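Local coordinates for protein DNA polymerase (Bacillus phage phi29, PDB 2PY5) that copies viral DNA by protein-primed, strand-displacing synthesis with high processivity and fidelity, and proofreads it with a 3'-5' exonuclease, at residues C11-T16 with L58-L63; Y439-A444 with D458-T463; E221-Y226 with A394-V399. The protein carries 2 engineered substitutions. All coordinates share one frame; numbering follows the deposited sequence.

Contact 1 of 3, residues C11-T16 with L58-L63; sequences CAFETT and LYFHNL. Engineered in segment 11-16: Ala12 (natural residue Asp). With nucleotides of chain A.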
loop_
_atom_site.group_PDB
_atom_site.type_symbol
_atom_site.label_atom_id
_atom_site.label_comp_id
_atom_site.label_asym_id
_atom_site.label_seq_id
_atom_site.Cartn_x
_atom_site.Cartn_y
_atom_site.Cartn_z
ATOM N N CYS F 11 -2.327 11.993 18.454
ATOM C CA CYS F 11 -1.607 13.278 18.428
ATOM C C CYS F 11 -1.485 13.869 17.034
ATOM O O CYS F 11 -1.551 13.171 16.047
ATOM C CB CYS F 11 -0.204 13.052 18.974
ATOM S SG CYS F 11 -0.139 12.415 20.664
ATOM N N ALA F 12 -1.288 15.183 16.961
ATOM C CA ALA F 12 -1.024 15.850 15.686
ATOM C C ALA F 12 -0.244 17.127 15.919
ATOM O O ALA F 12 -0.318 17.726 16.998
ATOM C CB ALA F 12 -2.318 16.185 14.979
ATOM N N PHE F 13 0.513 17.524 14.894
ATOM C CA PHE F 13 1.142 18.844 14.846
ATOM C C PHE F 13 0.643 19.631 13.642
ATOM O O PHE F 13 0.347 19.059 12.582
ATOM C CB PHE F 13 2.647 18.730 14.639
ATOM C CG PHE F 13 3.423 18.080 15.770
ATOM C CD1 PHE F 13 4.569 17.378 15.472
ATOM C CD2 PHE F 13 3.048 18.207 17.101
ATOM C CE1 PHE F 13 5.345 16.822 16.455
ATOM C CE2 PHE F 13 3.804 17.641 18.095
ATOM C CZ PHE F 13 4.962 16.932 17.768
ATOM N N GLU F 14 0.566 20.952 13.795
ATOM C CA GLU F 14 0.512 21.864 12.652
ATOM C C GLU F 14 1.853 22.572 12.622
ATOM O O GLU F 14 2.407 22.926 13.670
ATOM C CB GLU F 14 -0.635 22.862 12.745
ATOM C CG GLU F 14 -2.009 22.246 12.960
ATOM C CD GLU F 14 -2.500 21.373 11.800
ATOM O OE1 GLU F 14 -1.971 21.456 10.669
ATOM O OE2 GLU F 14 -3.455 20.602 12.035
ATOM N N THR F 15 2.384 22.778 11.416
ATOM C CA THR F 15 3.764 23.213 11.274
ATOM C C THR F 15 3.889 24.361 10.268
ATOM O O THR F 15 3.060 24.520 9.384
ATOM C CB THR F 15 4.654 22.035 10.832
ATOM O OG1 THR F 15 4.201 21.572 9.553
ATOM C CG2 THR F 15 4.580 20.876 11.833
ATOM N N THR F 16 4.920 25.185 10.434
ATOM C CA THR F 16 5.191 26.235 9.485
ATOM C C THR F 16 5.825 25.658 8.227
ATOM O O THR F 16 6.356 24.539 8.250
ATOM C CB THR F 16 6.079 27.318 10.094
ATOM O OG1 THR F 16 7.353 26.773 10.425
ATOM C CG2 THR F 16 5.432 27.891 11.339
ATOM N N LEU F 58 1.806 6.775 21.992
ATOM C CA LEU F 58 1.288 7.899 21.209
ATOM C C LEU F 58 1.226 7.490 19.767
ATOM O O LEU F 58 2.043 6.692 19.303
ATOM C CB LEU F 58 2.187 9.132 21.306
ATOM C CG LEU F 58 2.633 9.612 22.677
ATOM C CD1 LEU F 58 3.366 10.990 22.583
ATOM C CD2 LEU F 58 1.485 9.600 23.698
ATOM N N TYR F 59 0.261 8.057 19.063
ATOM C CA TYR F 59 0.070 7.806 17.640
ATOM C C TYR F 59 -0.012 9.111 16.886
ATOM O O TYR F 59 -0.805 9.992 17.262
ATOM C CB TYR F 59 -1.240 7.038 17.429
ATOM C CG TYR F 59 -1.145 5.627 17.915
ATOM C CD1 TYR F 59 -1.351 5.309 19.259
ATOM C CD2 TYR F 59 -0.809 4.608 17.032
ATOM C CE1 TYR F 59 -1.239 4.005 19.705
ATOM C CE2 TYR F 59 -0.696 3.304 17.469
ATOM C CZ TYR F 59 -0.897 3.009 18.798
ATOM O OH TYR F 59 -0.775 1.699 19.233
ATOM N N PHE F 60 0.791 9.244 15.830
ATOM C CA PHE F 60 0.648 10.333 14.867
ATOM C C PHE F 60 0.268 9.698 13.552
ATOM O O PHE F 60 0.742 8.580 13.226
ATOM C CB PHE F 60 1.957 11.118 14.670
ATOM C CG PHE F 60 2.292 12.053 15.809
ATOM C CD1 PHE F 60 2.895 11.578 16.967
ATOM C CD2 PHE F 60 2.034 13.406 15.698
ATOM C CE1 PHE F 60 3.221 12.433 17.987
ATOM C CE2 PHE F 60 2.360 14.265 16.741
ATOM C CZ PHE F 60 2.960 13.773 17.874
ATOM N N HIS F 61 -0.553 10.398 12.776
ATOM C CA HIS F 61 -0.904 9.921 11.429
ATOM C C HIS F 61 0.158 10.375 10.434
ATOM O O HIS F 61 0.345 11.572 10.198
ATOM C CB HIS F 61 -2.281 10.386 10.991
ATOM C CG HIS F 61 -2.956 9.425 10.065
ATOM N ND1 HIS F 61 -3.253 8.136 10.433
ATOM C CD2 HIS F 61 -3.344 9.548 8.773
ATOM C CE1 HIS F 61 -3.829 7.512 9.422
ATOM N NE2 HIS F 61 -3.888 8.344 8.397
ATOM N N ASN F 62 0.817 9.394 9.817
ATOM C CA ASN F 62 1.990 9.616 8.980
ATOM C C ASN F 62 3.176 10.150 9.796
ATOM O O ASN F 62 3.664 11.262 9.619
ATOM C CB ASN F 62 1.675 10.493 7.772
ATOM C CG ASN F 62 2.779 10.481 6.740
ATOM O OD1 ASN F 62 3.422 9.454 6.505
ATOM N ND2 ASN F 62 2.989 11.629 6.076
ATOM N N LEU F 63 3.642 9.294 10.699
ATOM C CA LEU F 63 4.760 9.560 11.570
ATOM C C LEU F 63 6.014 10.063 10.854
ATOM O O LEU F 63 6.800 10.787 11.452
ATOM C CB LEU F 63 5.056 8.290 12.395
ATOM C CG LEU F 63 6.169 8.403 13.432
ATOM C CD1 LEU F 63 5.816 9.381 14.518
ATOM C CD2 LEU F 63 6.540 7.028 13.992
ATOM P P DT A 7 -1.817 17.609 7.987
ATOM O OP1 DT A 7 -2.589 17.786 9.227
ATOM O OP2 DT A 7 -2.507 17.611 6.681
ATOM O "O5'" DT A 7 -0.689 18.734 7.861
ATOM C "C5'" DT A 7 0.265 18.942 8.891
ATOM C "C4'" DT A 7 1.164 20.091 8.473
ATOM O "O4'" DT A 7 1.805 19.764 7.224
ATOM C "C3'" DT A 7 0.465 21.425 8.201
ATOM O "O3'" DT A 7 0.270 22.202 9.391
ATOM C "C2'" DT A 7 1.481 22.095 7.287
ATOM C "C1'" DT A 7 2.025 20.940 6.466
ATOM N N1 DT A 7 1.380 20.786 5.112
ATOM C C2 DT A 7 1.890 21.538 4.082
ATOM O O2 DT A 7 2.818 22.314 4.218
ATOM N N3 DT A 7 1.278 21.352 2.874
ATOM C C4 DT A 7 0.228 20.500 2.597
ATOM O O4 DT A 7 -0.249 20.415 1.460
ATOM C C5 DT A 7 -0.264 19.738 3.717
ATOM C C7 DT A 7 -1.400 18.779 3.526
ATOM C C6 DT A 7 0.324 19.906 4.915
ATOM P P DT A 6 -3.036 12.541 5.494
ATOM O OP1 DT A 6 -3.919 12.279 6.625
ATOM O OP2 DT A 6 -3.517 13.237 4.296
ATOM O "O5'" DT A 6 -1.817 13.465 5.992
ATOM C "C5'" DT A 6 -1.257 13.283 7.282
ATOM C "C4'" DT A 6 -0.047 14.183 7.375
ATOM O "O4'" DT A 6 0.946 13.807 6.407
ATOM C "C3'" DT A 6 -0.359 15.642 7.062
ATOM O "O3'" DT A 6 -0.888 16.317 8.202
ATOM C "C2'" DT A 6 0.999 16.167 6.615
ATOM C "C1'" DT A 6 1.701 14.945 6.033
ATOM N N1 DT A 6 1.782 14.933 4.543
ATOM C C2 DT A 6 2.977 14.585 3.965
ATOM O O2 DT A 6 3.972 14.288 4.596
ATOM N N3 DT A 6 2.962 14.607 2.592
ATOM C C4 DT A 6 1.890 14.915 1.770
ATOM O O4 DT A 6 1.992 14.890 0.546
ATOM C C5 DT A 6 0.660 15.240 2.446
ATOM C C7 DT A 6 -0.564 15.589 1.668
ATOM C C6 DT A 6 0.662 15.236 3.794
ATOM P P DT A 5 -2.412 8.217 0.623
ATOM O OP1 DT A 5 -2.878 6.861 1.000
ATOM O OP2 DT A 5 -3.095 8.973 -0.442
ATOM O "O5'" DT A 5 -2.410 9.122 1.960
ATOM C "C5'" DT A 5 -2.024 8.576 3.191
ATOM C "C4'" DT A 5 -1.113 9.534 3.903
ATOM O "O4'" DT A 5 0.124 9.576 3.183
ATOM C "C3'" DT A 5 -1.581 10.975 3.951
ATOM O "O3'" DT A 5 -2.330 11.155 5.120
ATOM C "C2'" DT A 5 -0.292 11.779 3.983
ATOM C "C1'" DT A 5 0.719 10.838 3.358
ATOM N N1 DT A 5 1.171 11.219 2.017
ATOM C C2 DT A 5 2.514 11.360 1.826
ATOM O O2 DT A 5 3.340 11.222 2.726
ATOM N N3 DT A 5 2.849 11.713 0.555
ATOM C C4 DT A 5 1.991 11.894 -0.518
ATOM O O4 DT A 5 2.420 12.211 -1.620
ATOM C C5 DT A 5 0.591 11.714 -0.253
ATOM C C7 DT A 5 -0.422 11.897 -1.336
ATOM C C6 DT A 5 0.239 11.385 0.998
HETATM O O HOH W 1 -1.056 13.184 13.332
#
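Cys11 sets its CB over one face of the Phe60 ring, toward the CZ rim and 3.5 Å from the ring centroid, a CH-pi contact. The sulfur is carried past the ring: SG stands anti to the carbonyl carbon (chi1 -59°) and meets the ring only obliquely before reaching Leu58 CB. The CE2 edge of Phe60 points into the face of Phe13, CE2 over the ring centre and the planes at 55°, an edge-to-face pair. Helices 44-54 and 63-76 pack against this apolar side. The two segments lie on neighbouring parallel strands of the exonuclease sheet, joined by the hydrogen bond from Cys11 N to Tyr59 O (2.8 Å). The short strand segments cross at 45° and draw apart beyond this bond, and a water bridges the gap, donating to Cys11 O and accepting from His61 N. Single-stranded DNA occupies the diverging end. There Glu14, essential for 3'-5' exonucleolysis, accepts through OE1 from O3' of DT7 of chain A (2.7 Å), and Thr15 N donates to the same O3' (3.0 Å). Asn62 ND2 donates to O4' of DT6 of chain A (3.0 Å); Thr15 and Asn62 stabilise the frayed primer terminus. Ala12 is an engineered replacement of the natural aspartate.

Contact 2 of 3, residues Y439-A444 with D458-T463; sequences YTTITA and DSIHLT. With EDO (1,2-ethanediol), chain X.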
loop_
_atom_site.group_PDB
_atom_site.type_symbol
_atom_site.label_atom_id
_atom_site.label_comp_id
_atom_site.label_asym_id
_atom_site.label_seq_id
_atom_site.Cartn_x
_atom_site.Cartn_y
_atom_site.Cartn_z
ATOM N N TYR F 439 -2.065 -13.969 -13.635
ATOM C CA TYR F 439 -2.622 -14.941 -14.561
ATOM C C TYR F 439 -4.101 -14.643 -14.821
ATOM O O TYR F 439 -4.572 -14.679 -15.958
ATOM C CB TYR F 439 -2.450 -16.355 -13.985
ATOM C CG TYR F 439 -3.071 -17.443 -14.803
ATOM C CD1 TYR F 439 -2.368 -18.054 -15.817
ATOM C CD2 TYR F 439 -4.385 -17.857 -14.568
ATOM C CE1 TYR F 439 -2.937 -19.039 -16.581
ATOM C CE2 TYR F 439 -4.964 -18.848 -15.328
ATOM C CZ TYR F 439 -4.234 -19.436 -16.336
ATOM O OH TYR F 439 -4.786 -20.441 -17.122
ATOM N N THR F 440 -4.840 -14.376 -13.747
ATOM C CA THR F 440 -6.255 -14.090 -13.870
ATOM C C THR F 440 -6.518 -12.932 -14.820
ATOM O O THR F 440 -7.385 -13.012 -15.707
ATOM C CB THR F 440 -6.857 -13.773 -12.521
ATOM O OG1 THR F 440 -6.682 -14.911 -11.649
ATOM C CG2 THR F 440 -8.335 -13.433 -12.654
ATOM N N THR F 441 -5.769 -11.845 -14.625
ATOM C CA THR F 441 -5.976 -10.634 -15.413
ATOM C C THR F 441 -5.438 -10.753 -16.847
ATOM O O THR F 441 -6.129 -10.416 -17.804
ATOM C CB THR F 441 -5.360 -9.464 -14.660
ATOM O OG1 THR F 441 -6.131 -9.281 -13.463
ATOM C CG2 THR F 441 -5.317 -8.174 -15.522
ATOM N N ILE F 442 -4.228 -11.275 -16.991
ATOM C CA ILE F 442 -3.612 -11.440 -18.307
ATOM C C ILE F 442 -4.437 -12.367 -19.194
ATOM O O ILE F 442 -4.631 -12.084 -20.390
ATOM C CB ILE F 442 -2.164 -11.942 -18.188
ATOM C CG1 ILE F 442 -1.312 -10.888 -17.495
ATOM C CG2 ILE F 442 -1.610 -12.313 -19.563
ATOM C CD1 ILE F 442 0.046 -11.390 -17.021
ATOM N N THR F 443 -4.940 -13.472 -18.640
ATOM C CA THR F 443 -5.686 -14.423 -19.468
ATOM C C THR F 443 -7.025 -13.841 -19.960
ATOM O O THR F 443 -7.407 -14.073 -21.106
ATOM C CB THR F 443 -5.884 -15.785 -18.769
ATOM O OG1 THR F 443 -6.591 -15.619 -17.547
ATOM C CG2 THR F 443 -4.546 -16.450 -18.496
ATOM N N ALA F 444 -7.693 -13.060 -19.112
ATOM C CA ALA F 444 -8.941 -12.408 -19.522
ATOM C C ALA F 444 -8.653 -11.340 -20.564
ATOM O O ALA F 444 -9.323 -11.268 -21.578
ATOM C CB ALA F 444 -9.668 -11.817 -18.333
ATOM N N ASP F 458 -6.238 -5.761 -11.226
ATOM C CA ASP F 458 -7.487 -6.532 -11.137
ATOM C C ASP F 458 -8.512 -6.026 -12.131
ATOM O O ASP F 458 -9.662 -6.408 -12.058
ATOM C CB ASP F 458 -8.086 -6.459 -9.703
ATOM C CG ASP F 458 -8.306 -5.050 -9.210
ATOM O OD1 ASP F 458 -8.638 -4.872 -8.005
ATOM O OD2 ASP F 458 -8.121 -4.103 -10.004
ATOM N N SER F 459 -8.100 -5.196 -13.091
ATOM C CA SER F 459 -9.073 -4.548 -13.948
ATOM C C SER F 459 -8.635 -4.599 -15.387
ATOM O O SER F 459 -7.457 -4.501 -15.692
ATOM C CB SER F 459 -9.285 -3.106 -13.534
ATOM O OG SER F 459 -9.720 -3.023 -12.187
ATOM N N ILE F 460 -9.607 -4.796 -16.265
ATOM C CA ILE F 460 -9.363 -4.709 -17.708
ATOM C C ILE F 460 -10.339 -3.705 -18.326
ATOM O O ILE F 460 -11.512 -3.649 -17.983
ATOM C CB ILE F 460 -9.457 -6.070 -18.437
ATOM C CG1 ILE F 460 -10.847 -6.705 -18.317
ATOM C CG2 ILE F 460 -8.366 -7.013 -17.890
ATOM C CD1 ILE F 460 -10.966 -8.030 -19.084
ATOM N N HIS F 461 -9.818 -2.899 -19.238
ATOM C CA HIS F 461 -10.581 -1.851 -19.904
ATOM C C HIS F 461 -10.642 -2.213 -21.377
ATOM O O HIS F 461 -9.590 -2.447 -21.989
ATOM C CB HIS F 461 -9.867 -0.504 -19.777
ATOM C CG HIS F 461 -9.686 -0.016 -18.369
ATOM N ND1 HIS F 461 -9.686 1.327 -18.055
ATOM C CD2 HIS F 461 -9.469 -0.673 -17.204
ATOM C CE1 HIS F 461 -9.487 1.474 -16.760
ATOM N NE2 HIS F 461 -9.352 0.277 -16.215
ATOM N N LEU F 462 -11.851 -2.228 -21.945
ATOM C CA LEU F 462 -12.090 -2.644 -23.333
ATOM C C LEU F 462 -12.764 -1.528 -24.121
ATOM O O LEU F 462 -13.551 -0.757 -23.575
ATOM C CB LEU F 462 -13.037 -3.850 -23.374
ATOM C CG LEU F 462 -12.697 -5.111 -22.576
ATOM C CD1 LEU F 462 -13.731 -6.196 -22.888
ATOM C CD2 LEU F 462 -11.297 -5.590 -22.864
ATOM N N THR F 463 -12.512 -1.495 -25.429
ATOM C CA THR F 463 -13.355 -0.712 -26.328
ATOM C C THR F 463 -14.738 -1.380 -26.447
ATOM O O THR F 463 -14.891 -2.578 -26.193
ATOM C CB THR F 463 -12.739 -0.583 -27.729
ATOM O OG1 THR F 463 -12.551 -1.886 -28.291
ATOM C CG2 THR F 463 -11.397 0.152 -27.684
HETATM C C1 EDO X . -4.755 -17.215 -23.118
HETATM O O1 EDO X . -4.440 -17.620 -24.456
HETATM C C2 EDO X . -6.218 -17.513 -22.801
HETATM O O2 EDO X . -6.976 -16.314 -22.545
#
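The YCDTD motif of the polymerase active site ends at Asp458, and its backbone runs against Thr441 of helix 427-447. OG1 of Thr441 comes within 3.8 Å of Asp458 CA, but its hydrogen bond goes to the carbonyl of Thr457, one residue earlier in the motif. Its chi1 of -67° sets OG1 beside the backbone N and leaves CG2 to face the strand, where it meets Ile460 CG2 at 4.0 Å. The other branch of Ile460 reaches across to the helix to bring CD1 within 4.1 Å of Ala444 CB. Ile460 thus spans Thr441 and Ala444, about one helical turn apart, and Trp483 touches all three. This is helix-on-sheet packing in the palm of a B-family polymerase: the axes of helix segment 439-444 and strand 459-463 approach to 8.7 Å, 14° from parallel. Just before the strand, the Asp458 side chain sets out away from the helix, and its carboxylate lies close to Asp249, with which it binds the catalytic magnesium in other structures of the enzyme. Within the helix, Thr443 OG1 and Thr443 N grip Tyr439 O from opposite faces of its carbonyl plane, with OG1 at 2.7 Å.

Contact 3 of 3, residues E221-Y226 with A394-V399; sequences EVRYAY and ASNPDV. With nucleotides of chain C.
The guanidinium of Arg223 has Asn396 CA over one face, 3.4 Å above its plane, while its edge is turned to the carbonyl of Ala394 and to OP1 of DT6 of chain C. The Tyr226 ring receives Ala394 CB on a face, 3.6 Å from its centroid in a CH-pi contact, and has the sugar C4' of DT5 of chain C at its edge. Arg223 NH1 divides its hydrogens between protein and DNA: it donates to Ala394 O (2.8 Å, 163°) and to DT6 of chain C OP1 (3.2 Å, 172°). The side chain leaves the helix extended and bends at chi3 (-53°), which swings the group across the loop. NH2 adds weak bonds to Ala394 O and Ser395 O, and Asp219 holds it in a salt bridge. The loop grips the next phosphate through its backbone, Asn396 N donating to DT5 of chain C OP1 (2.8 Å). Beside the ring, a water joins Tyr226 OH to Ala394 N, the latter bond weak. With one strong carbonyl bond, two weak ones and a carboxylate holding it, the arginine probably presents its charge to the DNA backbone without reading a base, consistent with the role of region 192-229 in DNA binding.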
loop_
_atom_site.group_PDB
_atom_site.type_symbol
_atom_site.label_atom_id
_atom_site.label_comp_id
_atom_site.label_asym_id
_atom_site.label_seq_id
_atom_site.Cartn_x
_atom_site.Cartn_y
_atom_site.Cartn_z
ATOM N N GLU F 221 16.456 -16.669 -3.235
ATOM C CA GLU F 221 16.098 -17.244 -4.548
ATOM C C GLU F 221 14.606 -17.160 -4.828
ATOM O O GLU F 221 14.181 -16.755 -5.910
ATOM C CB GLU F 221 16.575 -18.702 -4.673
ATOM C CG GLU F 221 18.079 -18.855 -4.638
ATOM C CD GLU F 221 18.557 -20.255 -4.985
ATOM O OE1 GLU F 221 19.785 -20.417 -5.166
ATOM O OE2 GLU F 221 17.717 -21.180 -5.119
ATOM N N VAL F 222 13.797 -17.537 -3.840
ATOM C CA VAL F 222 12.352 -17.445 -3.984
ATOM C C VAL F 222 11.955 -15.992 -4.315
ATOM O O VAL F 222 11.120 -15.746 -5.170
ATOM C CB VAL F 222 11.615 -17.947 -2.716
ATOM C CG1 VAL F 222 10.095 -17.759 -2.832
ATOM C CG2 VAL F 222 11.940 -19.440 -2.469
ATOM N N ARG F 223 12.582 -15.037 -3.620
ATOM C CA ARG F 223 12.221 -13.641 -3.717
ATOM C C ARG F 223 12.481 -13.063 -5.111
ATOM O O ARG F 223 11.790 -12.144 -5.544
ATOM C CB ARG F 223 12.961 -12.847 -2.643
ATOM C CG ARG F 223 12.687 -11.329 -2.600
ATOM C CD ARG F 223 13.369 -10.660 -1.399
ATOM N NE ARG F 223 12.982 -11.383 -0.200
ATOM C CZ ARG F 223 11.798 -11.299 0.373
ATOM N NH1 ARG F 223 10.906 -10.389 -0.019
ATOM N NH2 ARG F 223 11.535 -12.094 1.399
ATOM N N TYR F 224 13.450 -13.629 -5.827
ATOM C CA TYR F 224 13.676 -13.196 -7.207
ATOM C C TYR F 224 12.424 -13.360 -8.072
ATOM O O TYR F 224 12.282 -12.681 -9.084
ATOM C CB TYR F 224 14.829 -13.946 -7.873
ATOM C CG TYR F 224 16.205 -13.774 -7.275
ATOM C CD1 TYR F 224 17.028 -14.862 -7.091
ATOM C CD2 TYR F 224 16.672 -12.522 -6.896
ATOM C CE1 TYR F 224 18.289 -14.729 -6.554
ATOM C CE2 TYR F 224 17.947 -12.379 -6.350
ATOM C CZ TYR F 224 18.737 -13.484 -6.176
ATOM O OH TYR F 224 20.027 -13.362 -5.639
ATOM N N ALA F 225 11.552 -14.301 -7.685
ATOM C CA ALA F 225 10.342 -14.580 -8.414
ATOM C C ALA F 225 9.134 -13.775 -7.929
ATOM O O ALA F 225 8.021 -13.972 -8.452
ATOM C CB ALA F 225 10.028 -16.116 -8.333
ATOM N N TYR F 226 9.317 -12.904 -6.921
ATOM C CA TYR F 226 8.204 -12.140 -6.347
ATOM C C TYR F 226 7.996 -10.864 -7.139
ATOM O O TYR F 226 8.917 -10.044 -7.272
ATOM C CB TYR F 226 8.474 -11.812 -4.882
ATOM C CG TYR F 226 7.306 -11.185 -4.111
ATOM C CD1 TYR F 226 6.064 -11.748 -4.129
ATOM C CD2 TYR F 226 7.492 -10.071 -3.306
ATOM C CE1 TYR F 226 5.005 -11.200 -3.433
ATOM C CE2 TYR F 226 6.444 -9.518 -2.593
ATOM C CZ TYR F 226 5.191 -10.117 -2.646
ATOM O OH TYR F 226 4.121 -9.595 -1.935
ATOM N N ALA F 394 5.678 -12.574 2.088
ATOM C CA ALA F 394 6.931 -12.256 1.447
ATOM C C ALA F 394 7.743 -11.148 2.148
ATOM O O ALA F 394 8.634 -10.578 1.555
ATOM C CB ALA F 394 6.681 -11.896 -0.015
ATOM N N SER F 395 7.473 -10.932 3.429
ATOM C CA SER F 395 8.248 -10.023 4.260
ATOM C C SER F 395 9.734 -10.306 4.104
ATOM O O SER F 395 10.160 -11.464 4.177
ATOM C CB SER F 395 7.867 -10.221 5.728
ATOM O OG SER F 395 6.532 -9.840 5.994
ATOM N N ASN F 396 10.536 -9.260 3.915
ATOM C CA ASN F 396 11.934 -9.425 3.662
ATOM C C ASN F 396 12.656 -9.666 4.983
ATOM O O ASN F 396 12.553 -8.842 5.905
ATOM C CB ASN F 396 12.488 -8.153 2.972
ATOM C CG ASN F 396 13.805 -8.376 2.245
ATOM O OD1 ASN F 396 13.981 -7.961 1.083
ATOM N ND2 ASN F 396 14.728 -9.007 2.896
ATOM N N PRO F 397 13.401 -10.774 5.091
ATOM C CA PRO F 397 14.104 -11.081 6.339
ATOM C C PRO F 397 15.229 -10.087 6.655
ATOM O O PRO F 397 15.667 -10.028 7.789
ATOM C CB PRO F 397 14.646 -12.489 6.099
ATOM C CG PRO F 397 14.771 -12.582 4.608
ATOM C CD PRO F 397 13.625 -11.820 4.066
ATOM N N ASP F 398 15.711 -9.339 5.662
ATOM C CA ASP F 398 16.670 -8.236 5.899
ATOM C C ASP F 398 15.940 -7.022 6.465
ATOM O O ASP F 398 15.229 -6.318 5.735
ATOM C CB ASP F 398 17.389 -7.874 4.608
ATOM C CG ASP F 398 18.462 -6.838 4.804
ATOM O OD1 ASP F 398 19.085 -6.430 3.784
ATOM O OD2 ASP F 398 18.676 -6.413 5.951
ATOM N N VAL F 399 16.106 -6.796 7.767
ATOM C CA VAL F 399 15.435 -5.703 8.451
ATOM C C VAL F 399 16.401 -4.609 8.873
ATOM O O VAL F 399 16.095 -3.809 9.748
ATOM C CB VAL F 399 14.579 -6.183 9.648
ATOM C CG1 VAL F 399 13.357 -6.940 9.113
ATOM C CG2 VAL F 399 15.363 -7.043 10.626
ATOM P P DT C 6 11.208 -6.883 -1.486
ATOM O OP1 DT C 6 11.568 -8.105 -2.226
ATOM O OP2 DT C 6 11.668 -6.632 -0.091
ATOM O "O5'" DT C 6 11.668 -5.603 -2.337
ATOM C "C5'" DT C 6 11.530 -5.567 -3.745
ATOM C "C4'" DT C 6 12.148 -4.282 -4.253
ATOM O "O4'" DT C 6 11.273 -3.196 -3.854
ATOM C "C3'" DT C 6 13.538 -3.962 -3.687
ATOM O "O3'" DT C 6 14.425 -3.447 -4.695
ATOM C "C2'" DT C 6 13.250 -2.931 -2.602
ATOM C "C1'" DT C 6 12.022 -2.217 -3.162
ATOM N N1 DT C 6 11.124 -1.547 -2.142
ATOM C C2 DT C 6 10.679 -0.263 -2.401
ATOM O O2 DT C 6 10.980 0.354 -3.413
ATOM N N3 DT C 6 9.864 0.270 -1.424
ATOM C C4 DT C 6 9.459 -0.328 -0.241
ATOM O O4 DT C 6 8.728 0.248 0.562
ATOM C C5 DT C 6 9.957 -1.671 -0.032
ATOM C C7 DT C 6 9.597 -2.434 1.210
ATOM C C6 DT C 6 10.751 -2.208 -0.976
ATOM P P DT C 5 8.736 -5.774 3.651
ATOM O OP1 DT C 5 9.933 -6.552 3.988
ATOM O OP2 DT C 5 8.659 -4.345 4.110
ATOM O "O5'" DT C 5 8.472 -5.801 2.095
ATOM C "C5'" DT C 5 8.391 -7.072 1.456
ATOM C "C4'" DT C 5 7.934 -6.858 0.036
ATOM O "O4'" DT C 5 6.652 -6.193 0.023
ATOM C "C3'" DT C 5 8.873 -5.968 -0.763
ATOM O "O3'" DT C 5 9.619 -6.811 -1.593
ATOM C "C2'" DT C 5 7.991 -5.024 -1.570
ATOM C "C1'" DT C 5 6.612 -5.155 -0.939
ATOM N N1 DT C 5 6.100 -3.906 -0.256
ATOM C C2 DT C 5 5.262 -3.074 -0.965
ATOM O O2 DT C 5 4.939 -3.298 -2.120
ATOM N N3 DT C 5 4.824 -1.975 -0.265
ATOM C C4 DT C 5 5.124 -1.627 1.043
ATOM O O4 DT C 5 4.676 -0.616 1.581
ATOM C C5 DT C 5 5.998 -2.533 1.735
ATOM C C7 DT C 5 6.397 -2.262 3.161
ATOM C C6 DT C 5 6.436 -3.611 1.061
ATOM P P DC C 4 4.390 -4.714 8.710
ATOM O OP1 DC C 4 3.651 -3.743 7.875
ATOM O OP2 DC C 4 3.702 -5.490 9.785
ATOM O "O5'" DC C 4 5.140 -5.802 7.829
ATOM C "C5'" DC C 4 5.827 -5.387 6.674
ATOM C "C4'" DC C 4 5.496 -6.337 5.537
ATOM O "O4'" DC C 4 4.081 -6.271 5.208
ATOM C "C3'" DC C 4 6.206 -5.976 4.246
ATOM O "O3'" DC C 4 7.489 -6.542 4.262
ATOM C "C2'" DC C 4 5.309 -6.604 3.205
ATOM C "C1'" DC C 4 3.938 -6.354 3.803
ATOM N N1 DC C 4 3.304 -5.121 3.267
ATOM C C2 DC C 4 2.863 -5.137 1.931
ATOM O O2 DC C 4 3.031 -6.153 1.230
ATOM N N3 DC C 4 2.272 -4.033 1.418
ATOM C C4 DC C 4 2.102 -2.957 2.183
ATOM N N4 DC C 4 1.502 -1.897 1.620
ATOM C C5 DC C 4 2.535 -2.920 3.540
ATOM C C6 DC C 4 3.128 -4.007 4.045
HETATM O O HOH W 2 3.663 -11.788 0.052
#

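In the fold
Followed from the N terminus, the chain first closes contact 1, a short loop of 41 residues between neighbouring strands inside the exonuclease domain. It then passes into the region between the two activities, where 221-226 opens contact 3. That contact closes only after 167 residues, when 394-399, which runs into the start of TPR2, returns and is tied to the linking region. Contact 2 follows, a tight closure of 13 residues between helix 427-447 and strand 459-463 of the polymerase palm. The three loops lie in series, neither nested nor crossing. Contacts 1 and 2 sit on opposite sides of the chain's centre, their centres about 40 Å apart, one at the proofreading site and one at the polymerase site.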